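Local coordinates for HIAXHD3 (Humicola insolens, PDB 3ZXK), which probably cleaves arabinofuranose side chains from xylan as a family 43 glycoside hydrolase, the enzyme having been engineered to gain endo-xylanase activity as well, at residues A[73-81]-A[429-437]; A[255-264]-A[298-307]. One frame throughout, in Å; residues are numbered along the deposited sequence.

Contact 1 (A[73-81]-A[429-437]); sequences SGTPGAYVK and LNEDGWRTA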
loop_
_atom_site.group_PDB
_atom_site.type_symbol
_atom_site.label_atom_id
_atom_site.label_comp_id
_atom_site.label_asym_id
_atom_site.label_seq_id
_atom_site.Cartn_x
_atom_site.Cartn_y
_atom_site.Cartn_z
ATOM N N SER A 73 -1.268 23.549 0.409
ATOM C CA SER A 73 -0.385 24.571 0.966
ATOM C C SER A 73 0.896 24.005 1.565
ATOM O O SER A 73 1.437 24.554 2.521
ATOM C CB SER A 73 -1.127 25.436 1.983
ATOM O OG SER A 73 -1.536 24.669 3.115
ATOM N N GLY A 74 1.388 22.918 0.988
ATOM C CA GLY A 74 2.645 22.362 1.432
ATOM C C GLY A 74 2.509 21.546 2.699
ATOM O O GLY A 74 1.404 21.214 3.133
ATOM N N THR A 75 3.660 21.218 3.284
ATOM C CA THR A 75 3.721 20.405 4.489
ATOM C C THR A 75 3.039 21.119 5.652
ATOM O O THR A 75 3.089 22.332 5.731
ATOM C CB THR A 75 5.170 20.027 4.833
ATOM O OG1 THR A 75 5.975 21.208 5.077
ATOM C CG2 THR A 75 5.727 19.194 3.694
ATOM N N PRO A 76 2.417 20.364 6.563
ATOM C CA PRO A 76 2.396 18.894 6.647
ATOM C C PRO A 76 1.324 18.200 5.825
ATOM O O PRO A 76 1.199 16.969 5.891
ATOM C CB PRO A 76 2.201 18.661 8.159
ATOM C CG PRO A 76 1.391 19.814 8.598
ATOM C CD PRO A 76 1.860 20.994 7.783
ATOM N N GLY A 77 0.596 18.951 5.008
ATOM C CA GLY A 77 -0.461 18.378 4.172
ATOM C C GLY A 77 -1.339 17.434 4.962
ATOM O O GLY A 77 -1.846 17.808 6.021
ATOM N N ALA A 78 -1.501 16.213 4.449
ATOM C CA ALA A 78 -2.117 15.123 5.210
ATOM C C ALA A 78 -1.140 13.942 5.284
ATOM O O ALA A 78 -1.547 12.785 5.377
ATOM C CB ALA A 78 -3.447 14.689 4.579
ATOM N N TYR A 79 0.156 14.239 5.225
ATOM C CA TYR A 79 1.172 13.201 5.364
ATOM C C TYR A 79 0.921 12.317 6.581
ATOM O O TYR A 79 0.776 12.823 7.701
ATOM C CB TYR A 79 2.588 13.786 5.423
ATOM C CG TYR A 79 3.119 14.203 4.089
ATOM C CD1 TYR A 79 3.541 13.240 3.152
ATOM C CD2 TYR A 79 3.215 15.548 3.758
ATOM C CE1 TYR A 79 4.060 13.633 1.913
ATOM C CE2 TYR A 79 3.699 15.956 2.506
ATOM C CZ TYR A 79 4.140 15.007 1.604
ATOM O OH TYR A 79 4.616 15.414 0.378
ATOM N N VAL A 80 0.915 10.996 6.348
ATOM C CA VAL A 80 0.823 9.969 7.405
ATOM C C VAL A 80 -0.551 10.005 8.106
ATOM O O VAL A 80 -0.743 9.396 9.154
ATOM C CB VAL A 80 2.034 9.956 8.397
ATOM C CG1 VAL A 80 2.189 8.593 9.060
ATOM C CG2 VAL A 80 3.316 10.349 7.712
ATOM N N LYS A 81 -1.500 10.716 7.521
ATOM C CA LYS A 81 -2.891 10.635 7.947
ATOM C C LYS A 81 -3.614 9.687 6.998
ATOM O O LYS A 81 -3.106 8.608 6.717
ATOM C CB LYS A 81 -3.518 12.031 8.074
ATOM C CG LYS A 81 -2.816 12.893 9.143
ATOM C CD LYS A 81 -3.489 14.240 9.272
ATOM C CE LYS A 81 -2.863 15.075 10.367
ATOM N NZ LYS A 81 -3.333 16.491 10.304
ATOM N N LEU A 429 11.557 15.372 5.880
ATOM C CA LEU A 429 10.452 15.800 6.745
ATOM C C LEU A 429 10.852 15.550 8.180
ATOM O O LEU A 429 11.542 14.575 8.463
ATOM C CB LEU A 429 9.202 14.966 6.479
ATOM C CG LEU A 429 8.516 15.128 5.136
ATOM C CD1 LEU A 429 7.340 14.167 4.987
ATOM C CD2 LEU A 429 8.086 16.589 4.940
ATOM N N ASN A 430 10.361 16.391 9.087
ATOM C CA ASN A 430 10.530 16.186 10.519
ATOM C C ASN A 430 9.479 15.175 10.985
ATOM O O ASN A 430 8.296 15.396 10.772
ATOM C CB ASN A 430 10.303 17.529 11.201
ATOM C CG ASN A 430 10.584 17.515 12.697
ATOM O OD1 ASN A 430 10.715 16.477 13.343
ATOM N ND2 ASN A 430 10.661 18.708 13.256
ATOM N N GLU A 431 9.897 14.070 11.611
ATOM C CA GLU A 431 8.946 13.041 12.066
ATOM C C GLU A 431 7.990 13.549 13.137
ATOM O O GLU A 431 6.937 12.948 13.364
ATOM C CB GLU A 431 9.689 11.832 12.631
ATOM C CG GLU A 431 10.659 11.162 11.668
ATOM C CD GLU A 431 11.263 9.922 12.303
ATOM O OE1 GLU A 431 11.540 9.950 13.530
ATOM O OE2 GLU A 431 11.440 8.922 11.589
ATOM N N ASP A 432 8.373 14.633 13.809
ATOM C CA ASP A 432 7.477 15.297 14.751
ATOM C C ASP A 432 6.664 16.354 14.020
ATOM O O ASP A 432 7.036 17.535 13.988
ATOM C CB ASP A 432 8.251 15.935 15.897
ATOM C CG ASP A 432 7.372 16.227 17.104
ATOM O OD1 ASP A 432 6.131 16.227 16.968
ATOM O OD2 ASP A 432 7.920 16.434 18.204
ATOM N N GLY A 433 5.569 15.908 13.420
ATOM C CA GLY A 433 4.588 16.800 12.807
ATOM C C GLY A 433 4.598 16.802 11.298
ATOM O O GLY A 433 3.679 17.342 10.693
ATOM N N TRP A 434 5.647 16.251 10.684
ATOM C CA TRP A 434 5.765 16.151 9.207
ATOM C C TRP A 434 5.844 17.444 8.443
ATOM O O TRP A 434 5.463 17.490 7.236
ATOM C CB TRP A 434 4.666 15.261 8.629
ATOM C CG TRP A 434 4.615 13.966 9.366
ATOM C CD1 TRP A 434 3.620 13.508 10.225
ATOM C CD2 TRP A 434 5.650 12.923 9.386
ATOM N NE1 TRP A 434 3.950 12.275 10.720
ATOM C CE2 TRP A 434 5.156 11.874 10.274
ATOM C CE3 TRP A 434 6.894 12.767 8.775
ATOM C CZ2 TRP A 434 5.878 10.698 10.501
ATOM C CZ3 TRP A 434 7.622 11.593 9.025
ATOM C CH2 TRP A 434 7.119 10.583 9.870
ATOM N N ARG A 435 6.346 18.495 9.111
ATOM C CA ARG A 435 6.777 19.703 8.407
ATOM C C ARG A 435 8.136 19.480 7.763
ATOM O O ARG A 435 8.913 18.639 8.195
ATOM C CB ARG A 435 6.811 20.892 9.358
ATOM C CG ARG A 435 5.417 21.363 9.725
ATOM C CD ARG A 435 5.404 22.308 10.913
ATOM N NE ARG A 435 4.029 22.541 11.368
ATOM C CZ ARG A 435 3.296 21.669 12.065
ATOM N NH1 ARG A 435 3.788 20.477 12.407
ATOM N NH2 ARG A 435 2.059 21.989 12.418
ATOM N N THR A 436 8.413 20.194 6.691
ATOM C CA THR A 436 9.714 20.074 6.046
ATOM C C THR A 436 10.880 20.495 6.963
ATOM O O THR A 436 10.867 21.571 7.570
ATOM C CB THR A 436 9.728 20.848 4.705
ATOM O OG1 THR A 436 8.714 20.321 3.855
ATOM C CG2 THR A 436 11.046 20.672 3.981
ATOM N N ALA A 437 11.887 19.631 7.053
ATOM C CA ALA A 437 13.096 19.939 7.817
ATOM C C ALA A 437 14.210 20.411 6.896
ATOM O O ALA A 437 15.020 21.239 7.292
ATOM C CB ALA A 437 13.538 18.734 8.635
#

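Contact 2 (A[255-264]-A[298-307]); sequences APDGTWHYVA and WGTSYPIPVR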
loop_
_atom_site.group_PDB
_atom_site.type_symbol
_atom_site.label_atom_id
_atom_site.label_comp_id
_atom_site.label_asym_id
_atom_site.label_seq_id
_atom_site.Cartn_x
_atom_site.Cartn_y
_atom_site.Cartn_z
ATOM N N ALA A 255 -9.226 -21.591 2.470
ATOM C CA ALA A 255 -9.089 -21.980 1.058
ATOM C C ALA A 255 -10.299 -22.818 0.632
ATOM O O ALA A 255 -11.085 -23.276 1.480
ATOM C CB ALA A 255 -7.782 -22.737 0.836
ATOM N N PRO A 256 -10.483 -23.012 -0.681
ATOM C CA PRO A 256 -11.624 -23.824 -1.110
ATOM C C PRO A 256 -11.660 -25.237 -0.505
ATOM O O PRO A 256 -12.745 -25.791 -0.338
ATOM C CB PRO A 256 -11.457 -23.881 -2.634
ATOM C CG PRO A 256 -10.757 -22.611 -2.956
ATOM C CD PRO A 256 -9.769 -22.424 -1.835
ATOM N N ASP A 257 -10.508 -25.803 -0.153
ATOM C CA ASP A 257 -10.473 -27.153 0.443
ATOM C C ASP A 257 -10.845 -27.161 1.944
ATOM O O ASP A 257 -10.844 -28.214 2.592
ATOM C CB ASP A 257 -9.118 -27.835 0.155
ATOM C CG ASP A 257 -7.949 -27.229 0.941
ATOM O OD1 ASP A 257 -8.124 -26.175 1.585
ATOM O OD2 ASP A 257 -6.847 -27.831 0.928
ATOM N N GLY A 258 -11.189 -25.992 2.489
ATOM C CA GLY A 258 -11.566 -25.874 3.911
ATOM C C GLY A 258 -10.417 -25.629 4.883
ATOM O O GLY A 258 -10.634 -25.441 6.089
ATOM N N THR A 259 -9.189 -25.631 4.380
ATOM C CA THR A 259 -8.032 -25.400 5.237
ATOM C C THR A 259 -7.847 -23.904 5.419
ATOM O O THR A 259 -8.026 -23.120 4.472
ATOM C CB THR A 259 -6.726 -25.975 4.644
ATOM O OG1 THR A 259 -6.488 -25.393 3.348
ATOM C CG2 THR A 259 -6.791 -27.491 4.536
ATOM N N TRP A 260 -7.470 -23.513 6.627
ATOM C CA TRP A 260 -7.287 -22.112 6.965
ATOM C C TRP A 260 -5.846 -21.684 6.969
ATOM O O TRP A 260 -4.953 -22.489 7.190
ATOM C CB TRP A 260 -7.895 -21.836 8.327
ATOM C CG TRP A 260 -9.389 -21.798 8.286
ATOM C CD1 TRP A 260 -10.289 -22.871 8.203
ATOM C CD2 TRP A 260 -10.206 -20.600 8.285
ATOM N NE1 TRP A 260 -11.569 -22.408 8.192
ATOM C CE2 TRP A 260 -11.597 -21.055 8.219
ATOM C CE3 TRP A 260 -9.936 -19.238 8.337
ATOM C CZ2 TRP A 260 -12.663 -20.165 8.217
ATOM C CZ3 TRP A 260 -11.011 -18.341 8.329
ATOM C CH2 TRP A 260 -12.349 -18.803 8.273
ATOM N N HIS A 261 -5.621 -20.402 6.712
ATOM C CA HIS A 261 -4.275 -19.829 6.617
ATOM C C HIS A 261 -4.232 -18.499 7.325
ATOM O O HIS A 261 -5.217 -17.739 7.326
ATOM C CB HIS A 261 -3.896 -19.697 5.145
ATOM C CG HIS A 261 -3.894 -21.021 4.429
ATOM N ND1 HIS A 261 -2.785 -21.778 4.312
ATOM C CD2 HIS A 261 -4.942 -21.760 3.876
ATOM C CE1 HIS A 261 -3.095 -22.934 3.672
ATOM N NE2 HIS A 261 -4.420 -22.923 3.409
ATOM N N TYR A 262 -3.094 -18.195 7.938
ATOM C CA TYR A 262 -2.915 -16.897 8.607
ATOM C C TYR A 262 -2.003 -16.056 7.684
ATOM O O TYR A 262 -0.879 -16.487 7.324
ATOM C CB TYR A 262 -2.334 -17.098 10.024
ATOM C CG TYR A 262 -2.018 -15.820 10.779
ATOM C CD1 TYR A 262 -2.741 -14.635 10.552
ATOM C CD2 TYR A 262 -0.976 -15.781 11.713
ATOM C CE1 TYR A 262 -2.447 -13.468 11.237
ATOM C CE2 TYR A 262 -0.667 -14.628 12.380
ATOM C CZ TYR A 262 -1.376 -13.472 12.132
ATOM O OH TYR A 262 -1.023 -12.335 12.831
ATOM N N VAL A 263 -2.506 -14.901 7.262
ATOM C CA VAL A 263 -1.720 -13.981 6.426
ATOM C C VAL A 263 -1.374 -12.825 7.341
ATOM O O VAL A 263 -2.243 -12.052 7.729
ATOM C CB VAL A 263 -2.498 -13.456 5.192
ATOM C CG1 VAL A 263 -1.587 -12.616 4.319
ATOM C CG2 VAL A 263 -3.041 -14.619 4.380
ATOM N N ALA A 264 -0.105 -12.720 7.703
ATOM C CA ALA A 264 0.342 -11.640 8.611
ATOM C C ALA A 264 1.256 -10.706 7.834
ATOM O O ALA A 264 1.508 -10.946 6.644
ATOM C CB ALA A 264 1.078 -12.210 9.834
ATOM N N TRP A 298 8.030 -19.461 12.183
ATOM C CA TRP A 298 7.185 -19.247 11.023
ATOM C C TRP A 298 7.993 -19.706 9.845
ATOM O O TRP A 298 9.081 -19.191 9.582
ATOM C CB TRP A 298 6.837 -17.772 10.902
ATOM C CG TRP A 298 5.754 -17.482 9.899
ATOM C CD1 TRP A 298 5.755 -17.736 8.528
ATOM C CD2 TRP A 298 4.485 -16.831 10.170
ATOM N NE1 TRP A 298 4.581 -17.311 7.960
ATOM C CE2 TRP A 298 3.786 -16.730 8.897
ATOM C CE3 TRP A 298 3.881 -16.313 11.314
ATOM C CZ2 TRP A 298 2.502 -16.174 8.800
ATOM C CZ3 TRP A 298 2.602 -15.757 11.213
ATOM C CH2 TRP A 298 1.929 -15.689 9.986
ATOM N N GLY A 299 7.496 -20.707 9.143
ATOM C CA GLY A 299 8.301 -21.395 8.135
ATOM C C GLY A 299 8.642 -20.553 6.922
ATOM O O GLY A 299 7.857 -19.704 6.485
ATOM N N THR A 300 9.819 -20.804 6.359
ATOM C CA THR A 300 10.221 -20.126 5.123
ATOM C C THR A 300 9.492 -20.685 3.895
ATOM O O THR A 300 9.286 -19.979 2.904
ATOM C CB THR A 300 11.751 -20.200 4.934
ATOM O OG1 THR A 300 12.141 -21.566 4.896
ATOM C CG2 THR A 300 12.466 -19.519 6.099
ATOM N N SER A 301 9.074 -21.948 3.978
ATOM C CA SER A 301 8.261 -22.554 2.911
ATOM C C SER A 301 7.188 -23.455 3.469
ATOM O O SER A 301 7.365 -24.110 4.504
ATOM C CB SER A 301 9.121 -23.349 1.915
ATOM O OG SER A 301 9.657 -24.482 2.544
ATOM N N TYR A 302 6.078 -23.510 2.748
ATOM C CA TYR A 302 4.952 -24.348 3.119
ATOM C C TYR A 302 4.289 -24.921 1.864
ATOM O O TYR A 302 4.519 -24.420 0.755
ATOM C CB TYR A 302 3.927 -23.495 3.853
ATOM C CG TYR A 302 4.255 -23.149 5.278
ATOM C CD1 TYR A 302 4.193 -24.116 6.295
ATOM C CD2 TYR A 302 4.531 -21.835 5.635
ATOM C CE1 TYR A 302 4.464 -23.778 7.624
ATOM C CE2 TYR A 302 4.778 -21.482 6.963
ATOM C CZ TYR A 302 4.754 -22.459 7.952
ATOM O OH TYR A 302 4.982 -22.119 9.273
ATOM N N PRO A 303 3.438 -25.958 2.027
ATOM C CA PRO A 303 2.661 -26.433 0.872
ATOM C C PRO A 303 1.771 -25.328 0.277
ATOM O O PRO A 303 1.279 -24.446 0.987
ATOM C CB PRO A 303 1.785 -27.540 1.460
ATOM C CG PRO A 303 2.560 -28.023 2.666
ATOM C CD PRO A 303 3.187 -26.766 3.239
ATOM N N ILE A 304 1.561 -25.400 -1.024
ATOM C CA ILE A 304 0.777 -24.389 -1.703
ATOM C C ILE A 304 -0.683 -24.467 -1.195
ATOM O O ILE A 304 -1.242 -25.534 -1.067
ATOM C CB ILE A 304 0.899 -24.540 -3.253
ATOM C CG1 ILE A 304 0.422 -23.267 -3.960
ATOM C CG2 ILE A 304 0.222 -25.824 -3.739
ATOM C CD1 ILE A 304 1.397 -22.124 -3.853
ATOM N N PRO A 305 -1.304 -23.326 -0.864
ATOM C CA PRO A 305 -2.655 -23.423 -0.267
ATOM C C PRO A 305 -3.729 -23.931 -1.222
ATOM O O PRO A 305 -4.729 -24.498 -0.776
ATOM C CB PRO A 305 -2.937 -21.980 0.188
ATOM C CG PRO A 305 -1.545 -21.403 0.425
ATOM C CD PRO A 305 -0.708 -21.991 -0.685
ATOM N N VAL A 306 -3.528 -23.715 -2.515
ATOM C CA VAL A 306 -4.447 -24.217 -3.532
ATOM C C VAL A 306 -3.645 -24.930 -4.597
ATOM O O VAL A 306 -2.694 -24.361 -5.120
ATOM C CB VAL A 306 -5.300 -23.079 -4.157
ATOM C CG1 VAL A 306 -6.148 -23.575 -5.329
ATOM C CG2 VAL A 306 -6.200 -22.489 -3.089
ATOM N N ARG A 307 -4.050 -26.160 -4.917
ATOM C CA ARG A 307 -3.350 -27.011 -5.896
ATOM C C ARG A 307 -3.958 -26.800 -7.265
ATOM O O ARG A 307 -5.175 -26.696 -7.385
ATOM C CB ARG A 307 -3.382 -28.504 -5.487
ATOM C CG ARG A 307 -2.633 -28.755 -4.169
ATOM C CD ARG A 307 -3.100 -30.015 -3.425
ATOM N NE ARG A 307 -4.461 -29.892 -2.922
ATOM C CZ ARG A 307 -4.807 -29.278 -1.798
ATOM N NH1 ARG A 307 -3.897 -28.687 -1.018
ATOM N NH2 ARG A 307 -6.084 -29.252 -1.453
HETATM O O HOH W 1 -7.631 -25.299 -1.501
#

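Contact 1 (A[73-81]-A[429-437])
Trp434 leans against Tyr79 and Val80 with its indole. Its CB lies 4.1 Å from Tyr79 CB. With CG anti to the carbonyl carbon (chi1 -50°), the ring extends along the 73-81 loop, where CD1 passes Tyr79 O. Farther out, Val80 CG2 sits over one face of the five-membered ring as a CH-pi contact, 3.7 Å from the centroid and closest to CE2 at 3.5 Å; CZ2, on the six-membered ring, still lies 3.8 Å from Val80 CG2. Glu431 O lies over the opposite face, and Leu429 CB meets the edge in plane, so the indole is bordered on three sides. An alanine here would remove the surface under Val80 CG2 and is likely to leave a gap between the two loops. Pro76 packs on the same turn, its CA making a CA-H...O contact of 3.4 Å with Trp434 O, a buried oxygen that has no hydrogen-bonding partner. Beyond the proline, Thr436 N donates to Thr75 OG1 (3.1 Å, 151°), while Thr436 OG1 is bonded to Asp364. Leu429 CD1 lies over the centre of the Tyr79 ring, whose hydroxyl is held by Phe366 O. The 429-437 turn, with an Asx turn at Asn430, links two antiparallel strands of the C-terminal beta-sandwich; here it docks on a loop of the GH43 beta-propeller, an interdomain contact near the glycan pocket, where Val80 O accepts from Trp84.

Contact 2 (A[255-264]-A[298-307])
In the 250-290 blade of the GH43 five-bladed propeller, the turn between the first two strands carries Asp257, which forms a salt bridge with Arg307. Arg307 NH2 donates to Asp257 OD2 over 2.9 Å in a nearly straight bond (176°). The carboxylate oxygen lies in the guanidinium plane and is itself approached on its anti side, somewhat out of the carboxylate plane. The other oxygen, OD1, is taken up within the turn: Thr259 N reaches it from above the carboxylate plane, closing an Asx turn. Thr259 OG1 accepts from His261 NE2, lying tilted from the imidazole plane, which is likely to limit the ring's rotation. Pro305 CB rests over one face of that ring, 3.9 Å from its centroid, in a CH-pi contact. Beside this, a water accepts from Asp257 N and donates to Pro305 O, bridging the backbones, while Val306 CG2 touches Pro256 CD at 3.8 Å. At the far end of the contact, Trp298 has CG anti to its own N (chi1 -169°), which sends CH2 to within 3.4 Å of Tyr262 CD2 and 3.6 Å of Ala264 CB. The Tyr262 and Trp298 rings meet obliquely, their planes 52° apart, and the Tyr262 hydroxyl is bonded to Gln249 O. Strand 260-267 lies between strands 250-254 and 273-282; Trp298 also packs on Val276 and Ala278 of the latter, while strand 301-303 pairs antiparallel with strand 7-9, whose Phe8 touches Pro305.

The two contacts lie on opposite sides of the chain's centre, their own centres 40 Å apart, and share no residues. Contact 1 is partly buried and joins two domains, propeller loop against sandwich turn; contact 2 is more buried overall and ties one propeller blade to the segment that follows it in the chain. Their chemistry differs accordingly. The contact at the domain junction combines aliphatic packing on indole and phenol rings with a hydrogen bond from a backbone N-H to a threonine hydroxyl, and has no salt bridge. Contact 2 is graded: aromatic and alanine packing at its strand end gives way to a salt bridge and a bridging water at the exposed turn.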